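Long-range contacts in particle-associated lyase (Acinetobacter bacteriophage AP22, PDB 4Y9V), which probably cleaves the capsular polysaccharide of Acinetobacter baumannii by a lyase reaction, serving as the trimeric tailspike of the phage: residues F213-N224 / G240-K248; S59-K70 / Y84-F92. All coordinates share one frame; numbering follows the deposited sequence. Where two conformers were deposited one is given.

Contact 1: residues F213-N224 / G240-K248; sequences FNYLKTVSTDNN and GYFENKGGK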
loop_
_atom_site.group_PDB
_atom_site.type_symbol
_atom_site.label_atom_id
_atom_site.label_comp_id
_atom_site.label_asym_id
_atom_site.label_seq_id
_atom_site.Cartn_x
_atom_site.Cartn_y
_atom_site.Cartn_z
ATOM N N PHE A 213 12.450 -22.438 16.603
ATOM C CA PHE A 213 13.816 -22.081 16.954
ATOM C C PHE A 213 13.859 -20.568 17.135
ATOM O O PHE A 213 13.230 -19.818 16.389
ATOM C CB PHE A 213 14.833 -22.520 15.893
ATOM C CG PHE A 213 14.490 -22.092 14.478
ATOM C CD1 PHE A 213 13.710 -22.926 13.705
ATOM C CD2 PHE A 213 14.937 -20.914 13.930
ATOM C CE1 PHE A 213 13.363 -22.594 12.417
ATOM C CE2 PHE A 213 14.596 -20.563 12.635
ATOM C CZ PHE A 213 13.783 -21.388 11.880
ATOM N N ASN A 214 14.653 -20.115 18.100
ATOM C CA ASN A 214 14.967 -18.712 18.238
ATOM C C ASN A 214 15.980 -18.256 17.187
ATOM O O ASN A 214 15.933 -17.117 16.688
ATOM C CB ASN A 214 15.489 -18.389 19.637
ATOM C CG ASN A 214 16.773 -19.100 19.976
ATOM O OD1 ASN A 214 16.978 -20.252 19.612
ATOM N ND2 ASN A 214 17.700 -18.434 20.657
ATOM N N TYR A 215 16.923 -19.130 16.876
ATOM C CA TYR A 215 18.132 -18.835 16.112
ATOM C C TYR A 215 18.585 -20.160 15.533
ATOM O O TYR A 215 18.738 -21.125 16.292
ATOM C CB TYR A 215 19.184 -18.303 17.069
ATOM C CG TYR A 215 20.564 -18.040 16.527
ATOM C CD1 TYR A 215 21.521 -19.032 16.460
ATOM C CD2 TYR A 215 20.914 -16.760 16.112
ATOM C CE1 TYR A 215 22.785 -18.781 15.967
ATOM C CE2 TYR A 215 22.181 -16.490 15.645
ATOM C CZ TYR A 215 23.129 -17.497 15.575
ATOM O OH TYR A 215 24.437 -17.279 15.203
ATOM N N LEU A 216 18.818 -20.178 14.232
ATOM C CA LEU A 216 19.333 -21.396 13.592
ATOM C C LEU A 216 20.311 -20.904 12.542
ATOM O O LEU A 216 19.939 -20.097 11.668
ATOM C CB LEU A 216 18.178 -22.211 13.066
ATOM C CG LEU A 216 18.571 -23.464 12.298
ATOM C CD1 LEU A 216 19.410 -24.389 13.128
ATOM C CD2 LEU A 216 17.336 -24.209 11.758
ATOM N N LYS A 217 21.566 -21.335 12.618
ATOM C CA LYS A 217 22.631 -20.944 11.706
ATOM C C LYS A 217 23.330 -22.230 11.256
ATOM O O LYS A 217 23.704 -23.073 12.072
ATOM C CB LYS A 217 23.601 -19.991 12.368
ATOM C CG LYS A 217 24.726 -19.492 11.464
ATOM C CD LYS A 217 25.547 -18.380 12.087
ATOM C CE LYS A 217 26.746 -18.036 11.244
ATOM N NZ LYS A 217 27.478 -16.882 11.805
ATOM N N THR A 218 23.482 -22.352 9.931
ATOM C CA THR A 218 23.950 -23.592 9.325
ATOM C C THR A 218 25.010 -23.297 8.294
ATOM O O THR A 218 25.050 -22.216 7.670
ATOM C CB THR A 218 22.798 -24.388 8.687
ATOM O OG1 THR A 218 22.289 -23.720 7.551
ATOM C CG2 THR A 218 21.630 -24.588 9.656
ATOM N N VAL A 219 25.847 -24.318 8.057
ATOM C CA VAL A 219 26.858 -24.328 7.019
ATOM C C VAL A 219 26.760 -25.646 6.250
ATOM O O VAL A 219 26.698 -26.701 6.875
ATOM C CB VAL A 219 28.288 -24.194 7.598
ATOM C CG1 VAL A 219 29.355 -24.377 6.499
ATOM C CG2 VAL A 219 28.427 -22.841 8.263
ATOM N N SER A 220 26.809 -25.558 4.917
ATOM C CA SER A 220 26.849 -26.724 4.070
ATOM C C SER A 220 27.800 -26.400 2.907
ATOM O O SER A 220 28.023 -25.239 2.608
ATOM C CB SER A 220 25.452 -27.002 3.442
ATOM O OG SER A 220 24.471 -27.122 4.460
ATOM N N THR A 221 28.316 -27.431 2.250
ATOM C CA THR A 221 29.022 -27.160 1.012
ATOM C C THR A 221 28.039 -26.785 -0.091
ATOM O O THR A 221 26.829 -27.030 -0.001
ATOM C CB THR A 221 29.861 -28.370 0.558
ATOM O OG1 THR A 221 28.955 -29.357 0.141
ATOM C CG2 THR A 221 30.795 -28.852 1.662
ATOM N N ASP A 222 28.565 -26.224 -1.178
ATOM C CA ASP A 222 27.747 -25.932 -2.336
ATOM C C ASP A 222 27.333 -27.191 -3.096
ATOM O O ASP A 222 26.511 -27.106 -4.009
ATOM C CB ASP A 222 28.434 -24.962 -3.308
ATOM C CG ASP A 222 28.461 -23.521 -2.835
ATOM O OD1 ASP A 222 27.670 -23.136 -1.961
ATOM O OD2 ASP A 222 29.251 -22.751 -3.446
ATOM N N ASN A 223 27.865 -28.356 -2.758
ATOM C CA ASN A 223 27.518 -29.630 -3.330
ATOM C C ASN A 223 26.467 -30.383 -2.521
ATOM O O ASN A 223 25.988 -31.438 -2.974
ATOM C CB ASN A 223 28.784 -30.547 -3.503
ATOM C CG ASN A 223 29.693 -29.941 -4.530
ATOM O OD1 ASN A 223 29.195 -29.574 -5.603
ATOM N ND2 ASN A 223 30.953 -29.796 -4.202
ATOM N N ASN A 224 26.085 -29.898 -1.352
ATOM C CA ASN A 224 25.162 -30.640 -0.484
ATOM C C ASN A 224 23.748 -30.523 -1.093
ATOM O O ASN A 224 23.227 -29.401 -1.181
ATOM C CB ASN A 224 25.207 -30.047 0.906
ATOM C CG ASN A 224 24.388 -30.841 1.909
ATOM O OD1 ASN A 224 23.341 -31.408 1.560
ATOM N ND2 ASN A 224 24.809 -30.843 3.160
ATOM N N GLY A 240 11.649 -18.038 13.440
ATOM C CA GLY A 240 12.702 -17.322 14.100
ATOM C C GLY A 240 13.823 -16.903 13.145
ATOM O O GLY A 240 13.674 -16.994 11.948
ATOM N N TYR A 241 14.980 -16.502 13.802
ATOM C CA TYR A 241 16.048 -16.103 12.913
ATOM C C TYR A 241 16.719 -17.325 12.282
ATOM O O TYR A 241 17.116 -18.242 13.007
ATOM C CB TYR A 241 17.097 -15.293 13.667
ATOM C CG TYR A 241 18.259 -14.922 12.768
ATOM C CD1 TYR A 241 18.120 -13.915 11.827
ATOM C CD2 TYR A 241 19.466 -15.590 12.791
ATOM C CE1 TYR A 241 19.175 -13.588 10.968
ATOM C CE2 TYR A 241 20.517 -15.291 11.964
ATOM C CZ TYR A 241 20.369 -14.268 11.030
ATOM O OH TYR A 241 21.394 -13.917 10.180
ATOM N N PHE A 242 16.866 -17.325 10.974
ATOM C CA PHE A 242 17.528 -18.372 10.217
ATOM C C PHE A 242 18.604 -17.800 9.332
ATOM O O PHE A 242 18.399 -16.778 8.678
ATOM C CB PHE A 242 16.478 -19.082 9.311
ATOM C CG PHE A 242 17.118 -20.163 8.451
ATOM C CD1 PHE A 242 17.382 -21.393 9.011
ATOM C CD2 PHE A 242 17.502 -19.907 7.151
ATOM C CE1 PHE A 242 18.021 -22.367 8.262
ATOM C CE2 PHE A 242 18.158 -20.876 6.404
ATOM C CZ PHE A 242 18.399 -22.109 6.972
ATOM N N GLU A 243 19.742 -18.492 9.276
ATOM C CA GLU A 243 20.828 -18.123 8.416
ATOM C C GLU A 243 21.516 -19.385 7.899
ATOM O O GLU A 243 21.831 -20.275 8.696
ATOM C CB GLU A 243 21.874 -17.303 9.238
ATOM C CG GLU A 243 23.177 -17.016 8.493
ATOM C CD GLU A 243 24.094 -16.015 9.204
ATOM O OE1 GLU A 243 23.624 -15.335 10.150
ATOM O OE2 GLU A 243 25.257 -15.957 8.798
ATOM N N ASN A 244 21.804 -19.441 6.599
ATOM C CA ASN A 244 22.619 -20.521 6.048
ATOM C C ASN A 244 23.758 -19.958 5.252
ATOM O O ASN A 244 23.663 -18.885 4.651
ATOM C CB ASN A 244 21.794 -21.488 5.165
ATOM C CG ASN A 244 21.426 -20.859 3.840
ATOM O OD1 ASN A 244 20.574 -19.952 3.800
ATOM N ND2 ASN A 244 22.091 -21.237 2.763
ATOM N N LYS A 245 24.820 -20.749 5.161
ATOM C CA LYS A 245 25.887 -20.650 4.173
ATOM C C LYS A 245 25.889 -21.944 3.387
ATOM O O LYS A 245 25.901 -23.006 4.010
ATOM C CB LYS A 245 27.241 -20.453 4.890
ATOM C CG LYS A 245 28.448 -20.608 3.980
ATOM C CD LYS A 245 29.725 -20.290 4.654
ATOM C CE LYS A 245 30.907 -20.282 3.658
ATOM N NZ LYS A 245 32.109 -19.920 4.471
ATOM N N GLY A 246 25.895 -21.898 2.081
ATOM C CA GLY A 246 26.008 -23.088 1.287
ATOM C C GLY A 246 24.679 -23.756 1.011
ATOM O O GLY A 246 23.589 -23.212 1.235
ATOM N N GLY A 247 24.791 -24.981 0.479
ATOM C CA GLY A 247 23.671 -25.728 -0.040
ATOM C C GLY A 247 23.580 -25.610 -1.556
ATOM O O GLY A 247 23.711 -24.521 -2.096
ATOM N N LYS A 248 23.364 -26.727 -2.231
ATOM C CA LYS A 248 23.357 -26.705 -3.693
ATOM C C LYS A 248 22.138 -25.981 -4.278
ATOM O O LYS A 248 22.286 -25.248 -5.244
ATOM C CB LYS A 248 23.427 -28.152 -4.212
ATOM C CG LYS A 248 23.458 -28.235 -5.729
ATOM C CD LYS A 248 23.816 -29.663 -6.185
ATOM C CE LYS A 248 23.864 -29.760 -7.705
ATOM N NZ LYS A 248 24.327 -31.128 -8.074
HETATM O O HOH W 1 11.385 -20.816 13.851
HETATM O O HOH W 2 10.662 -20.587 15.296
HETATM O O HOH W 3 25.619 -14.673 11.873
HETATM O O HOH W 4 23.833 -24.452 5.350
HETATM O O HOH W 5 25.068 -22.095 -1.765
HETATM O O HOH W 6 27.211 -30.881 -7.257
#
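Backbone N-H groups and carbonyls of 215-220 and 241-245 pair in parallel register, beginning where Y241 N donates to N214 O, 3.1 Å away. L216 uses both backbone polar atoms on the second strand: its N takes Y241 O and its O receives E243 N. T218 repeats this with E243 O and K245 N, and S220 N closes the ladder on K245 O at 2.9 Å. On the other edge of 215-220, K217 and V219 bond to strand 105-109, as expected of successive coils in the right-handed parallel beta-helix of pectin lyase-like proteins. L216, F242 and T218 share one face, with L216 CD2 lying 3.9 Å from F242 CD1, in the plane of that ring. A water bonded to T218 OG1 donates to S220 OG and K245 O. On the opposite face, with Y215 and K217, Y241 OH donates to E243 OE1 at 2.6 Å, from above the carboxylate plane, and also bonds S266. K217 and E243 both carry CG anti to the backbone N (chi1 -178° and 172°), setting their extended chains side by side, but their salt bridge is long, 3.9 Å from K217 NZ to E243 OE2; a water accepting from NZ and donating to E243 OE1 completes the link. Past the strands, T221 O takes G247 N and N224 N, while K248 N donates to N224 O at 164°.

Contact 2: residues S59-K70 / Y84-F92; sequences SEDISTVLNQVK and YIVNSLIEF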
loop_
_atom_site.group_PDB
_atom_site.type_symbol
_atom_site.label_atom_id
_atom_site.label_comp_id
_atom_site.label_asym_id
_atom_site.label_seq_id
_atom_site.Cartn_x
_atom_site.Cartn_y
_atom_site.Cartn_z
ATOM N N SER A 59 33.258 -31.958 19.355
ATOM C CA SER A 59 34.010 -31.853 18.117
ATOM C C SER A 59 33.656 -32.949 17.106
ATOM O O SER A 59 34.179 -32.906 15.995
ATOM C CB SER A 59 35.487 -31.891 18.412
ATOM O OG SER A 59 35.780 -33.072 19.132
ATOM N N GLU A 60 32.867 -33.938 17.491
ATOM C CA GLU A 60 32.524 -35.088 16.665
ATOM C C GLU A 60 31.168 -34.879 16.010
ATOM O O GLU A 60 30.413 -33.989 16.381
ATOM C CB GLU A 60 32.512 -36.371 17.525
ATOM C CG GLU A 60 33.927 -36.741 17.972
ATOM C CD GLU A 60 33.992 -37.898 18.922
ATOM O OE1 GLU A 60 33.089 -38.172 19.770
ATOM O OE2 GLU A 60 35.147 -38.431 18.959
ATOM N N ASP A 61 30.817 -35.727 15.039
ATOM C CA ASP A 61 29.468 -35.691 14.477
ATOM C C ASP A 61 28.440 -35.925 15.586
ATOM O O ASP A 61 28.506 -36.943 16.287
ATOM C CB ASP A 61 29.379 -36.791 13.398
ATOM C CG ASP A 61 28.083 -36.867 12.625
ATOM O OD1 ASP A 61 27.202 -36.006 12.793
ATOM O OD2 ASP A 61 27.973 -37.802 11.794
ATOM N N ILE A 62 27.499 -35.001 15.728
ATOM C CA ILE A 62 26.478 -35.089 16.744
ATOM C C ILE A 62 25.141 -35.603 16.203
ATOM O O ILE A 62 24.153 -35.578 16.927
ATOM C CB ILE A 62 26.281 -33.754 17.494
ATOM C CG1 ILE A 62 25.620 -32.686 16.615
ATOM C CG2 ILE A 62 27.578 -33.281 18.130
ATOM C CD1 ILE A 62 25.053 -31.516 17.398
ATOM N N SER A 63 25.130 -36.119 14.972
ATOM C CA SER A 63 23.874 -36.633 14.405
ATOM C C SER A 63 23.165 -37.632 15.324
ATOM O O SER A 63 21.941 -37.542 15.511
ATOM C CB SER A 63 24.147 -37.305 13.084
ATOM O OG SER A 63 24.616 -36.370 12.109
ATOM N N THR A 64 23.899 -38.584 15.875
ATOM C CA THR A 64 23.252 -39.580 16.719
ATOM C C THR A 64 22.689 -38.936 17.966
ATOM O O THR A 64 21.689 -39.449 18.546
ATOM C CB THR A 64 24.170 -40.741 17.132
ATOM O OG1 THR A 64 25.262 -40.254 17.896
ATOM C CG2 THR A 64 24.608 -41.561 15.943
ATOM N N VAL A 65 23.283 -37.865 18.455
ATOM C CA VAL A 65 22.842 -37.172 19.649
ATOM C C VAL A 65 21.547 -36.421 19.366
ATOM O O VAL A 65 20.590 -36.538 20.124
ATOM C CB VAL A 65 23.952 -36.239 20.192
ATOM C CG1 VAL A 65 23.502 -35.626 21.493
ATOM C CG2 VAL A 65 25.241 -37.018 20.379
ATOM N N LEU A 66 21.517 -35.638 18.276
ATOM C CA LEU A 66 20.255 -34.966 17.904
ATOM C C LEU A 66 19.132 -35.969 17.684
ATOM O O LEU A 66 18.005 -35.768 18.121
ATOM C CB LEU A 66 20.464 -34.101 16.665
ATOM C CG LEU A 66 21.419 -32.904 16.861
ATOM C CD1 LEU A 66 21.563 -32.191 15.530
ATOM C CD2 LEU A 66 20.937 -31.925 17.908
ATOM N N ASN A 67 19.453 -37.079 16.997
ATOM C CA ASN A 67 18.426 -38.111 16.790
ATOM C C ASN A 67 17.959 -38.693 18.127
ATOM O O ASN A 67 16.775 -38.979 18.290
ATOM C CB ASN A 67 18.930 -39.178 15.848
ATOM C CG ASN A 67 18.835 -38.783 14.374
ATOM O OD1 ASN A 67 17.904 -38.006 14.031
ATOM N ND2 ASN A 67 19.721 -39.222 13.541
ATOM N N GLN A 68 18.884 -38.898 19.098
ATOM C CA GLN A 68 18.469 -39.458 20.376
ATOM C C GLN A 68 17.607 -38.469 21.160
ATOM O O GLN A 68 16.618 -38.869 21.775
ATOM C CB GLN A 68 19.691 -39.890 21.199
ATOM C CG GLN A 68 19.271 -40.685 22.417
ATOM C CD GLN A 68 18.697 -42.037 22.024
ATOM O OE1 GLN A 68 19.232 -42.702 21.117
ATOM N NE2 GLN A 68 17.642 -42.440 22.666
ATOM N N VAL A 69 17.980 -37.191 21.155
ATOM C CA VAL A 69 17.177 -36.175 21.849
ATOM C C VAL A 69 15.737 -36.181 21.304
ATOM O O VAL A 69 14.805 -36.233 22.138
ATOM C CB VAL A 69 17.821 -34.778 21.680
ATOM C CG1 VAL A 69 16.863 -33.705 22.191
ATOM C CG2 VAL A 69 19.165 -34.681 22.378
ATOM N N LYS A 70 15.572 -36.157 20.012
ATOM C CA LYS A 70 14.223 -36.111 19.435
ATOM C C LYS A 70 13.505 -37.438 19.671
ATOM O O LYS A 70 12.308 -37.470 19.929
ATOM C CB LYS A 70 14.198 -35.672 17.985
ATOM C CG LYS A 70 14.599 -36.609 16.948
ATOM C CD LYS A 70 14.642 -36.018 15.513
ATOM C CE LYS A 70 14.756 -37.160 14.471
ATOM N NZ LYS A 70 13.552 -37.985 14.369
ATOM N N TYR A 84 28.996 -27.388 15.438
ATOM C CA TYR A 84 28.809 -28.835 15.555
ATOM C C TYR A 84 28.719 -29.466 14.183
ATOM O O TYR A 84 27.908 -29.038 13.339
ATOM C CB TYR A 84 27.518 -29.139 16.287
ATOM C CG TYR A 84 27.421 -28.581 17.680
ATOM C CD1 TYR A 84 27.958 -29.249 18.762
ATOM C CD2 TYR A 84 26.781 -27.371 17.934
ATOM C CE1 TYR A 84 27.863 -28.751 20.047
ATOM C CE2 TYR A 84 26.685 -26.858 19.205
ATOM C CZ TYR A 84 27.209 -27.540 20.271
ATOM O OH TYR A 84 27.126 -27.081 21.556
ATOM N N ILE A 85 29.450 -30.565 13.977
ATOM C CA ILE A 85 29.304 -31.397 12.793
ATOM C C ILE A 85 27.978 -32.159 12.861
ATOM O O ILE A 85 27.685 -32.810 13.870
ATOM C CB ILE A 85 30.481 -32.368 12.705
ATOM C CG1 ILE A 85 31.779 -31.610 12.487
ATOM C CG2 ILE A 85 30.246 -33.419 11.644
ATOM C CD1 ILE A 85 33.038 -32.461 12.632
ATOM N N VAL A 86 27.190 -32.099 11.773
ATOM C CA VAL A 86 25.956 -32.846 11.642
ATOM C C VAL A 86 25.936 -33.446 10.226
ATOM O O VAL A 86 25.479 -32.822 9.274
ATOM C CB VAL A 86 24.692 -32.004 11.878
ATOM C CG1 VAL A 86 23.455 -32.865 11.776
ATOM C CG2 VAL A 86 24.759 -31.271 13.215
ATOM N N ASN A 87 26.463 -34.681 10.078
ATOM C CA ASN A 87 26.566 -35.263 8.757
ATOM C C ASN A 87 25.296 -35.925 8.249
ATOM O O ASN A 87 25.196 -36.203 7.053
ATOM C CB ASN A 87 27.756 -36.232 8.703
ATOM C CG ASN A 87 29.093 -35.483 8.726
ATOM O OD1 ASN A 87 30.035 -36.077 9.266
ATOM N ND2 ASN A 87 29.139 -34.356 8.103
ATOM N N SER A 88 24.330 -36.197 9.120
ATOM C CA SER A 88 23.084 -36.812 8.726
ATOM C C SER A 88 21.995 -35.776 8.418
ATOM O O SER A 88 22.017 -34.636 8.890
ATOM C CB SER A 88 22.587 -37.725 9.837
ATOM O OG SER A 88 23.436 -38.812 10.075
ATOM N N LEU A 89 21.028 -36.240 7.645
ATOM C CA LEU A 89 19.756 -35.551 7.462
ATOM C C LEU A 89 18.891 -35.864 8.670
ATOM O O LEU A 89 18.495 -37.016 8.860
ATOM C CB LEU A 89 19.110 -35.989 6.143
ATOM C CG LEU A 89 17.727 -35.389 5.890
ATOM C CD1 LEU A 89 17.792 -33.864 5.794
ATOM C CD2 LEU A 89 17.147 -35.953 4.612
ATOM N N ILE A 90 18.636 -34.866 9.502
ATOM C CA ILE A 90 17.877 -35.011 10.731
ATOM C C ILE A 90 16.401 -34.694 10.373
ATOM O O ILE A 90 16.107 -33.581 9.956
ATOM C CB ILE A 90 18.367 -34.109 11.845
ATOM C CG1 ILE A 90 19.880 -34.201 12.017
ATOM C CG2 ILE A 90 17.618 -34.406 13.140
ATOM C CD1 ILE A 90 20.408 -35.576 12.392
ATOM N N GLU A 91 15.540 -35.688 10.544
ATOM C CA GLU A 91 14.139 -35.622 10.140
ATOM C C GLU A 91 13.286 -35.513 11.380
ATOM O O GLU A 91 13.101 -36.469 12.122
ATOM C CB GLU A 91 13.726 -36.828 9.277
ATOM C CG GLU A 91 14.510 -36.887 7.969
ATOM C CD GLU A 91 14.092 -38.020 7.058
ATOM O OE1 GLU A 91 12.895 -38.088 6.763
ATOM O OE2 GLU A 91 14.902 -38.854 6.568
ATOM N N PHE A 92 12.793 -34.306 11.637
ATOM C CA PHE A 92 11.889 -34.048 12.750
ATOM C C PHE A 92 10.465 -34.303 12.271
ATOM O O PHE A 92 10.016 -33.696 11.314
ATOM C CB PHE A 92 12.014 -32.613 13.239
ATOM C CG PHE A 92 13.403 -32.193 13.676
ATOM C CD1 PHE A 92 14.366 -31.718 12.773
ATOM C CD2 PHE A 92 13.754 -32.274 15.027
ATOM C CE1 PHE A 92 15.596 -31.369 13.193
ATOM C CE2 PHE A 92 15.021 -31.913 15.440
ATOM C CZ PHE A 92 15.935 -31.443 14.525
HETATM O O HOH W 7 31.182 -31.281 16.100
HETATM O O HOH W 8 30.703 -31.414 16.462
HETATM O O HOH W 9 26.140 -39.057 10.464
HETATM O O HOH W 10 30.123 -38.618 10.408
HETATM O O HOH W 11 16.511 -38.308 11.564
HETATM O O HOH W 12 19.312 -38.978 10.638
#
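D61 and N87 meet with carboxylate and amide planes 63° apart; the carboxylate bonds the backbone N of N87, and OD2 lies alongside N87 CB. With CG anti to the backbone N (chi1 -176°), D61 brings OD1 to N87 N at 3.1 Å in a nearly straight bond of 168° that arrives from above the carboxylate plane. The same oxygen accepts S63 N, forming an Asx turn, and S63 OG, which comes in on the syn side, close to the plane, at 2.7 Å. S63 OG in turn accepts S88 N, 3.0 Å away, so the first turn of helix 63-71 is tied to the bend between strands 83-85 and 89-92. Between these polar groups I62 N donates to I85 O.

Beside this network I62 crosses Y84 at a slant, its CD1 3.6 Å from Y84 CB, while its CG1 packs on V86 CG2. L66 crosses V86 at about a right angle and carries CD1 on toward I90. N67 runs askew to I90, its OD1 3.7 Å from I90 CG2; waters join its amide to E91 N and L89 O. Farther along the helix, K70 sends its chain obliquely past F92, K70 CD 3.9 Å from F92 CD2, and a bend at the last torsion turns NZ onto E91 O at 2.7 Å. F92 also meets the rings of F96, F114 and F211, so K70 CD lies beside an aromatic cluster. Helix 63-70 runs nearly parallel to strand 89-92, packed near the N-terminal end of the beta-helix. Two waters donate to D61 OD2, one also donating to N87 OD1 and the other bonded to S88 OG. With three donors on OD1 as well, the carboxylate would be expected to stay charged and fixed in its rotation.

Contact 2 lies nearer the N-terminal end of the fold and contact 1 further along it, their centres 15 Å apart and their nearest atoms about 6 Å apart without touching. Strand 105-109 bridges them: it pairs in parallel with 83-85 of contact 2 on one edge and with 215-220 of contact 1 on the other, and its F106 and F108 meet V86 as well as L216, T218 and S220. The bound capsular saccharide lies beyond contact 1. The side chain of K248 is about 7 Å from its unsaturated uronic acid unit, whereas that of E91 in contact 2 is about 13 Å away, so neither side chain touches that sugar.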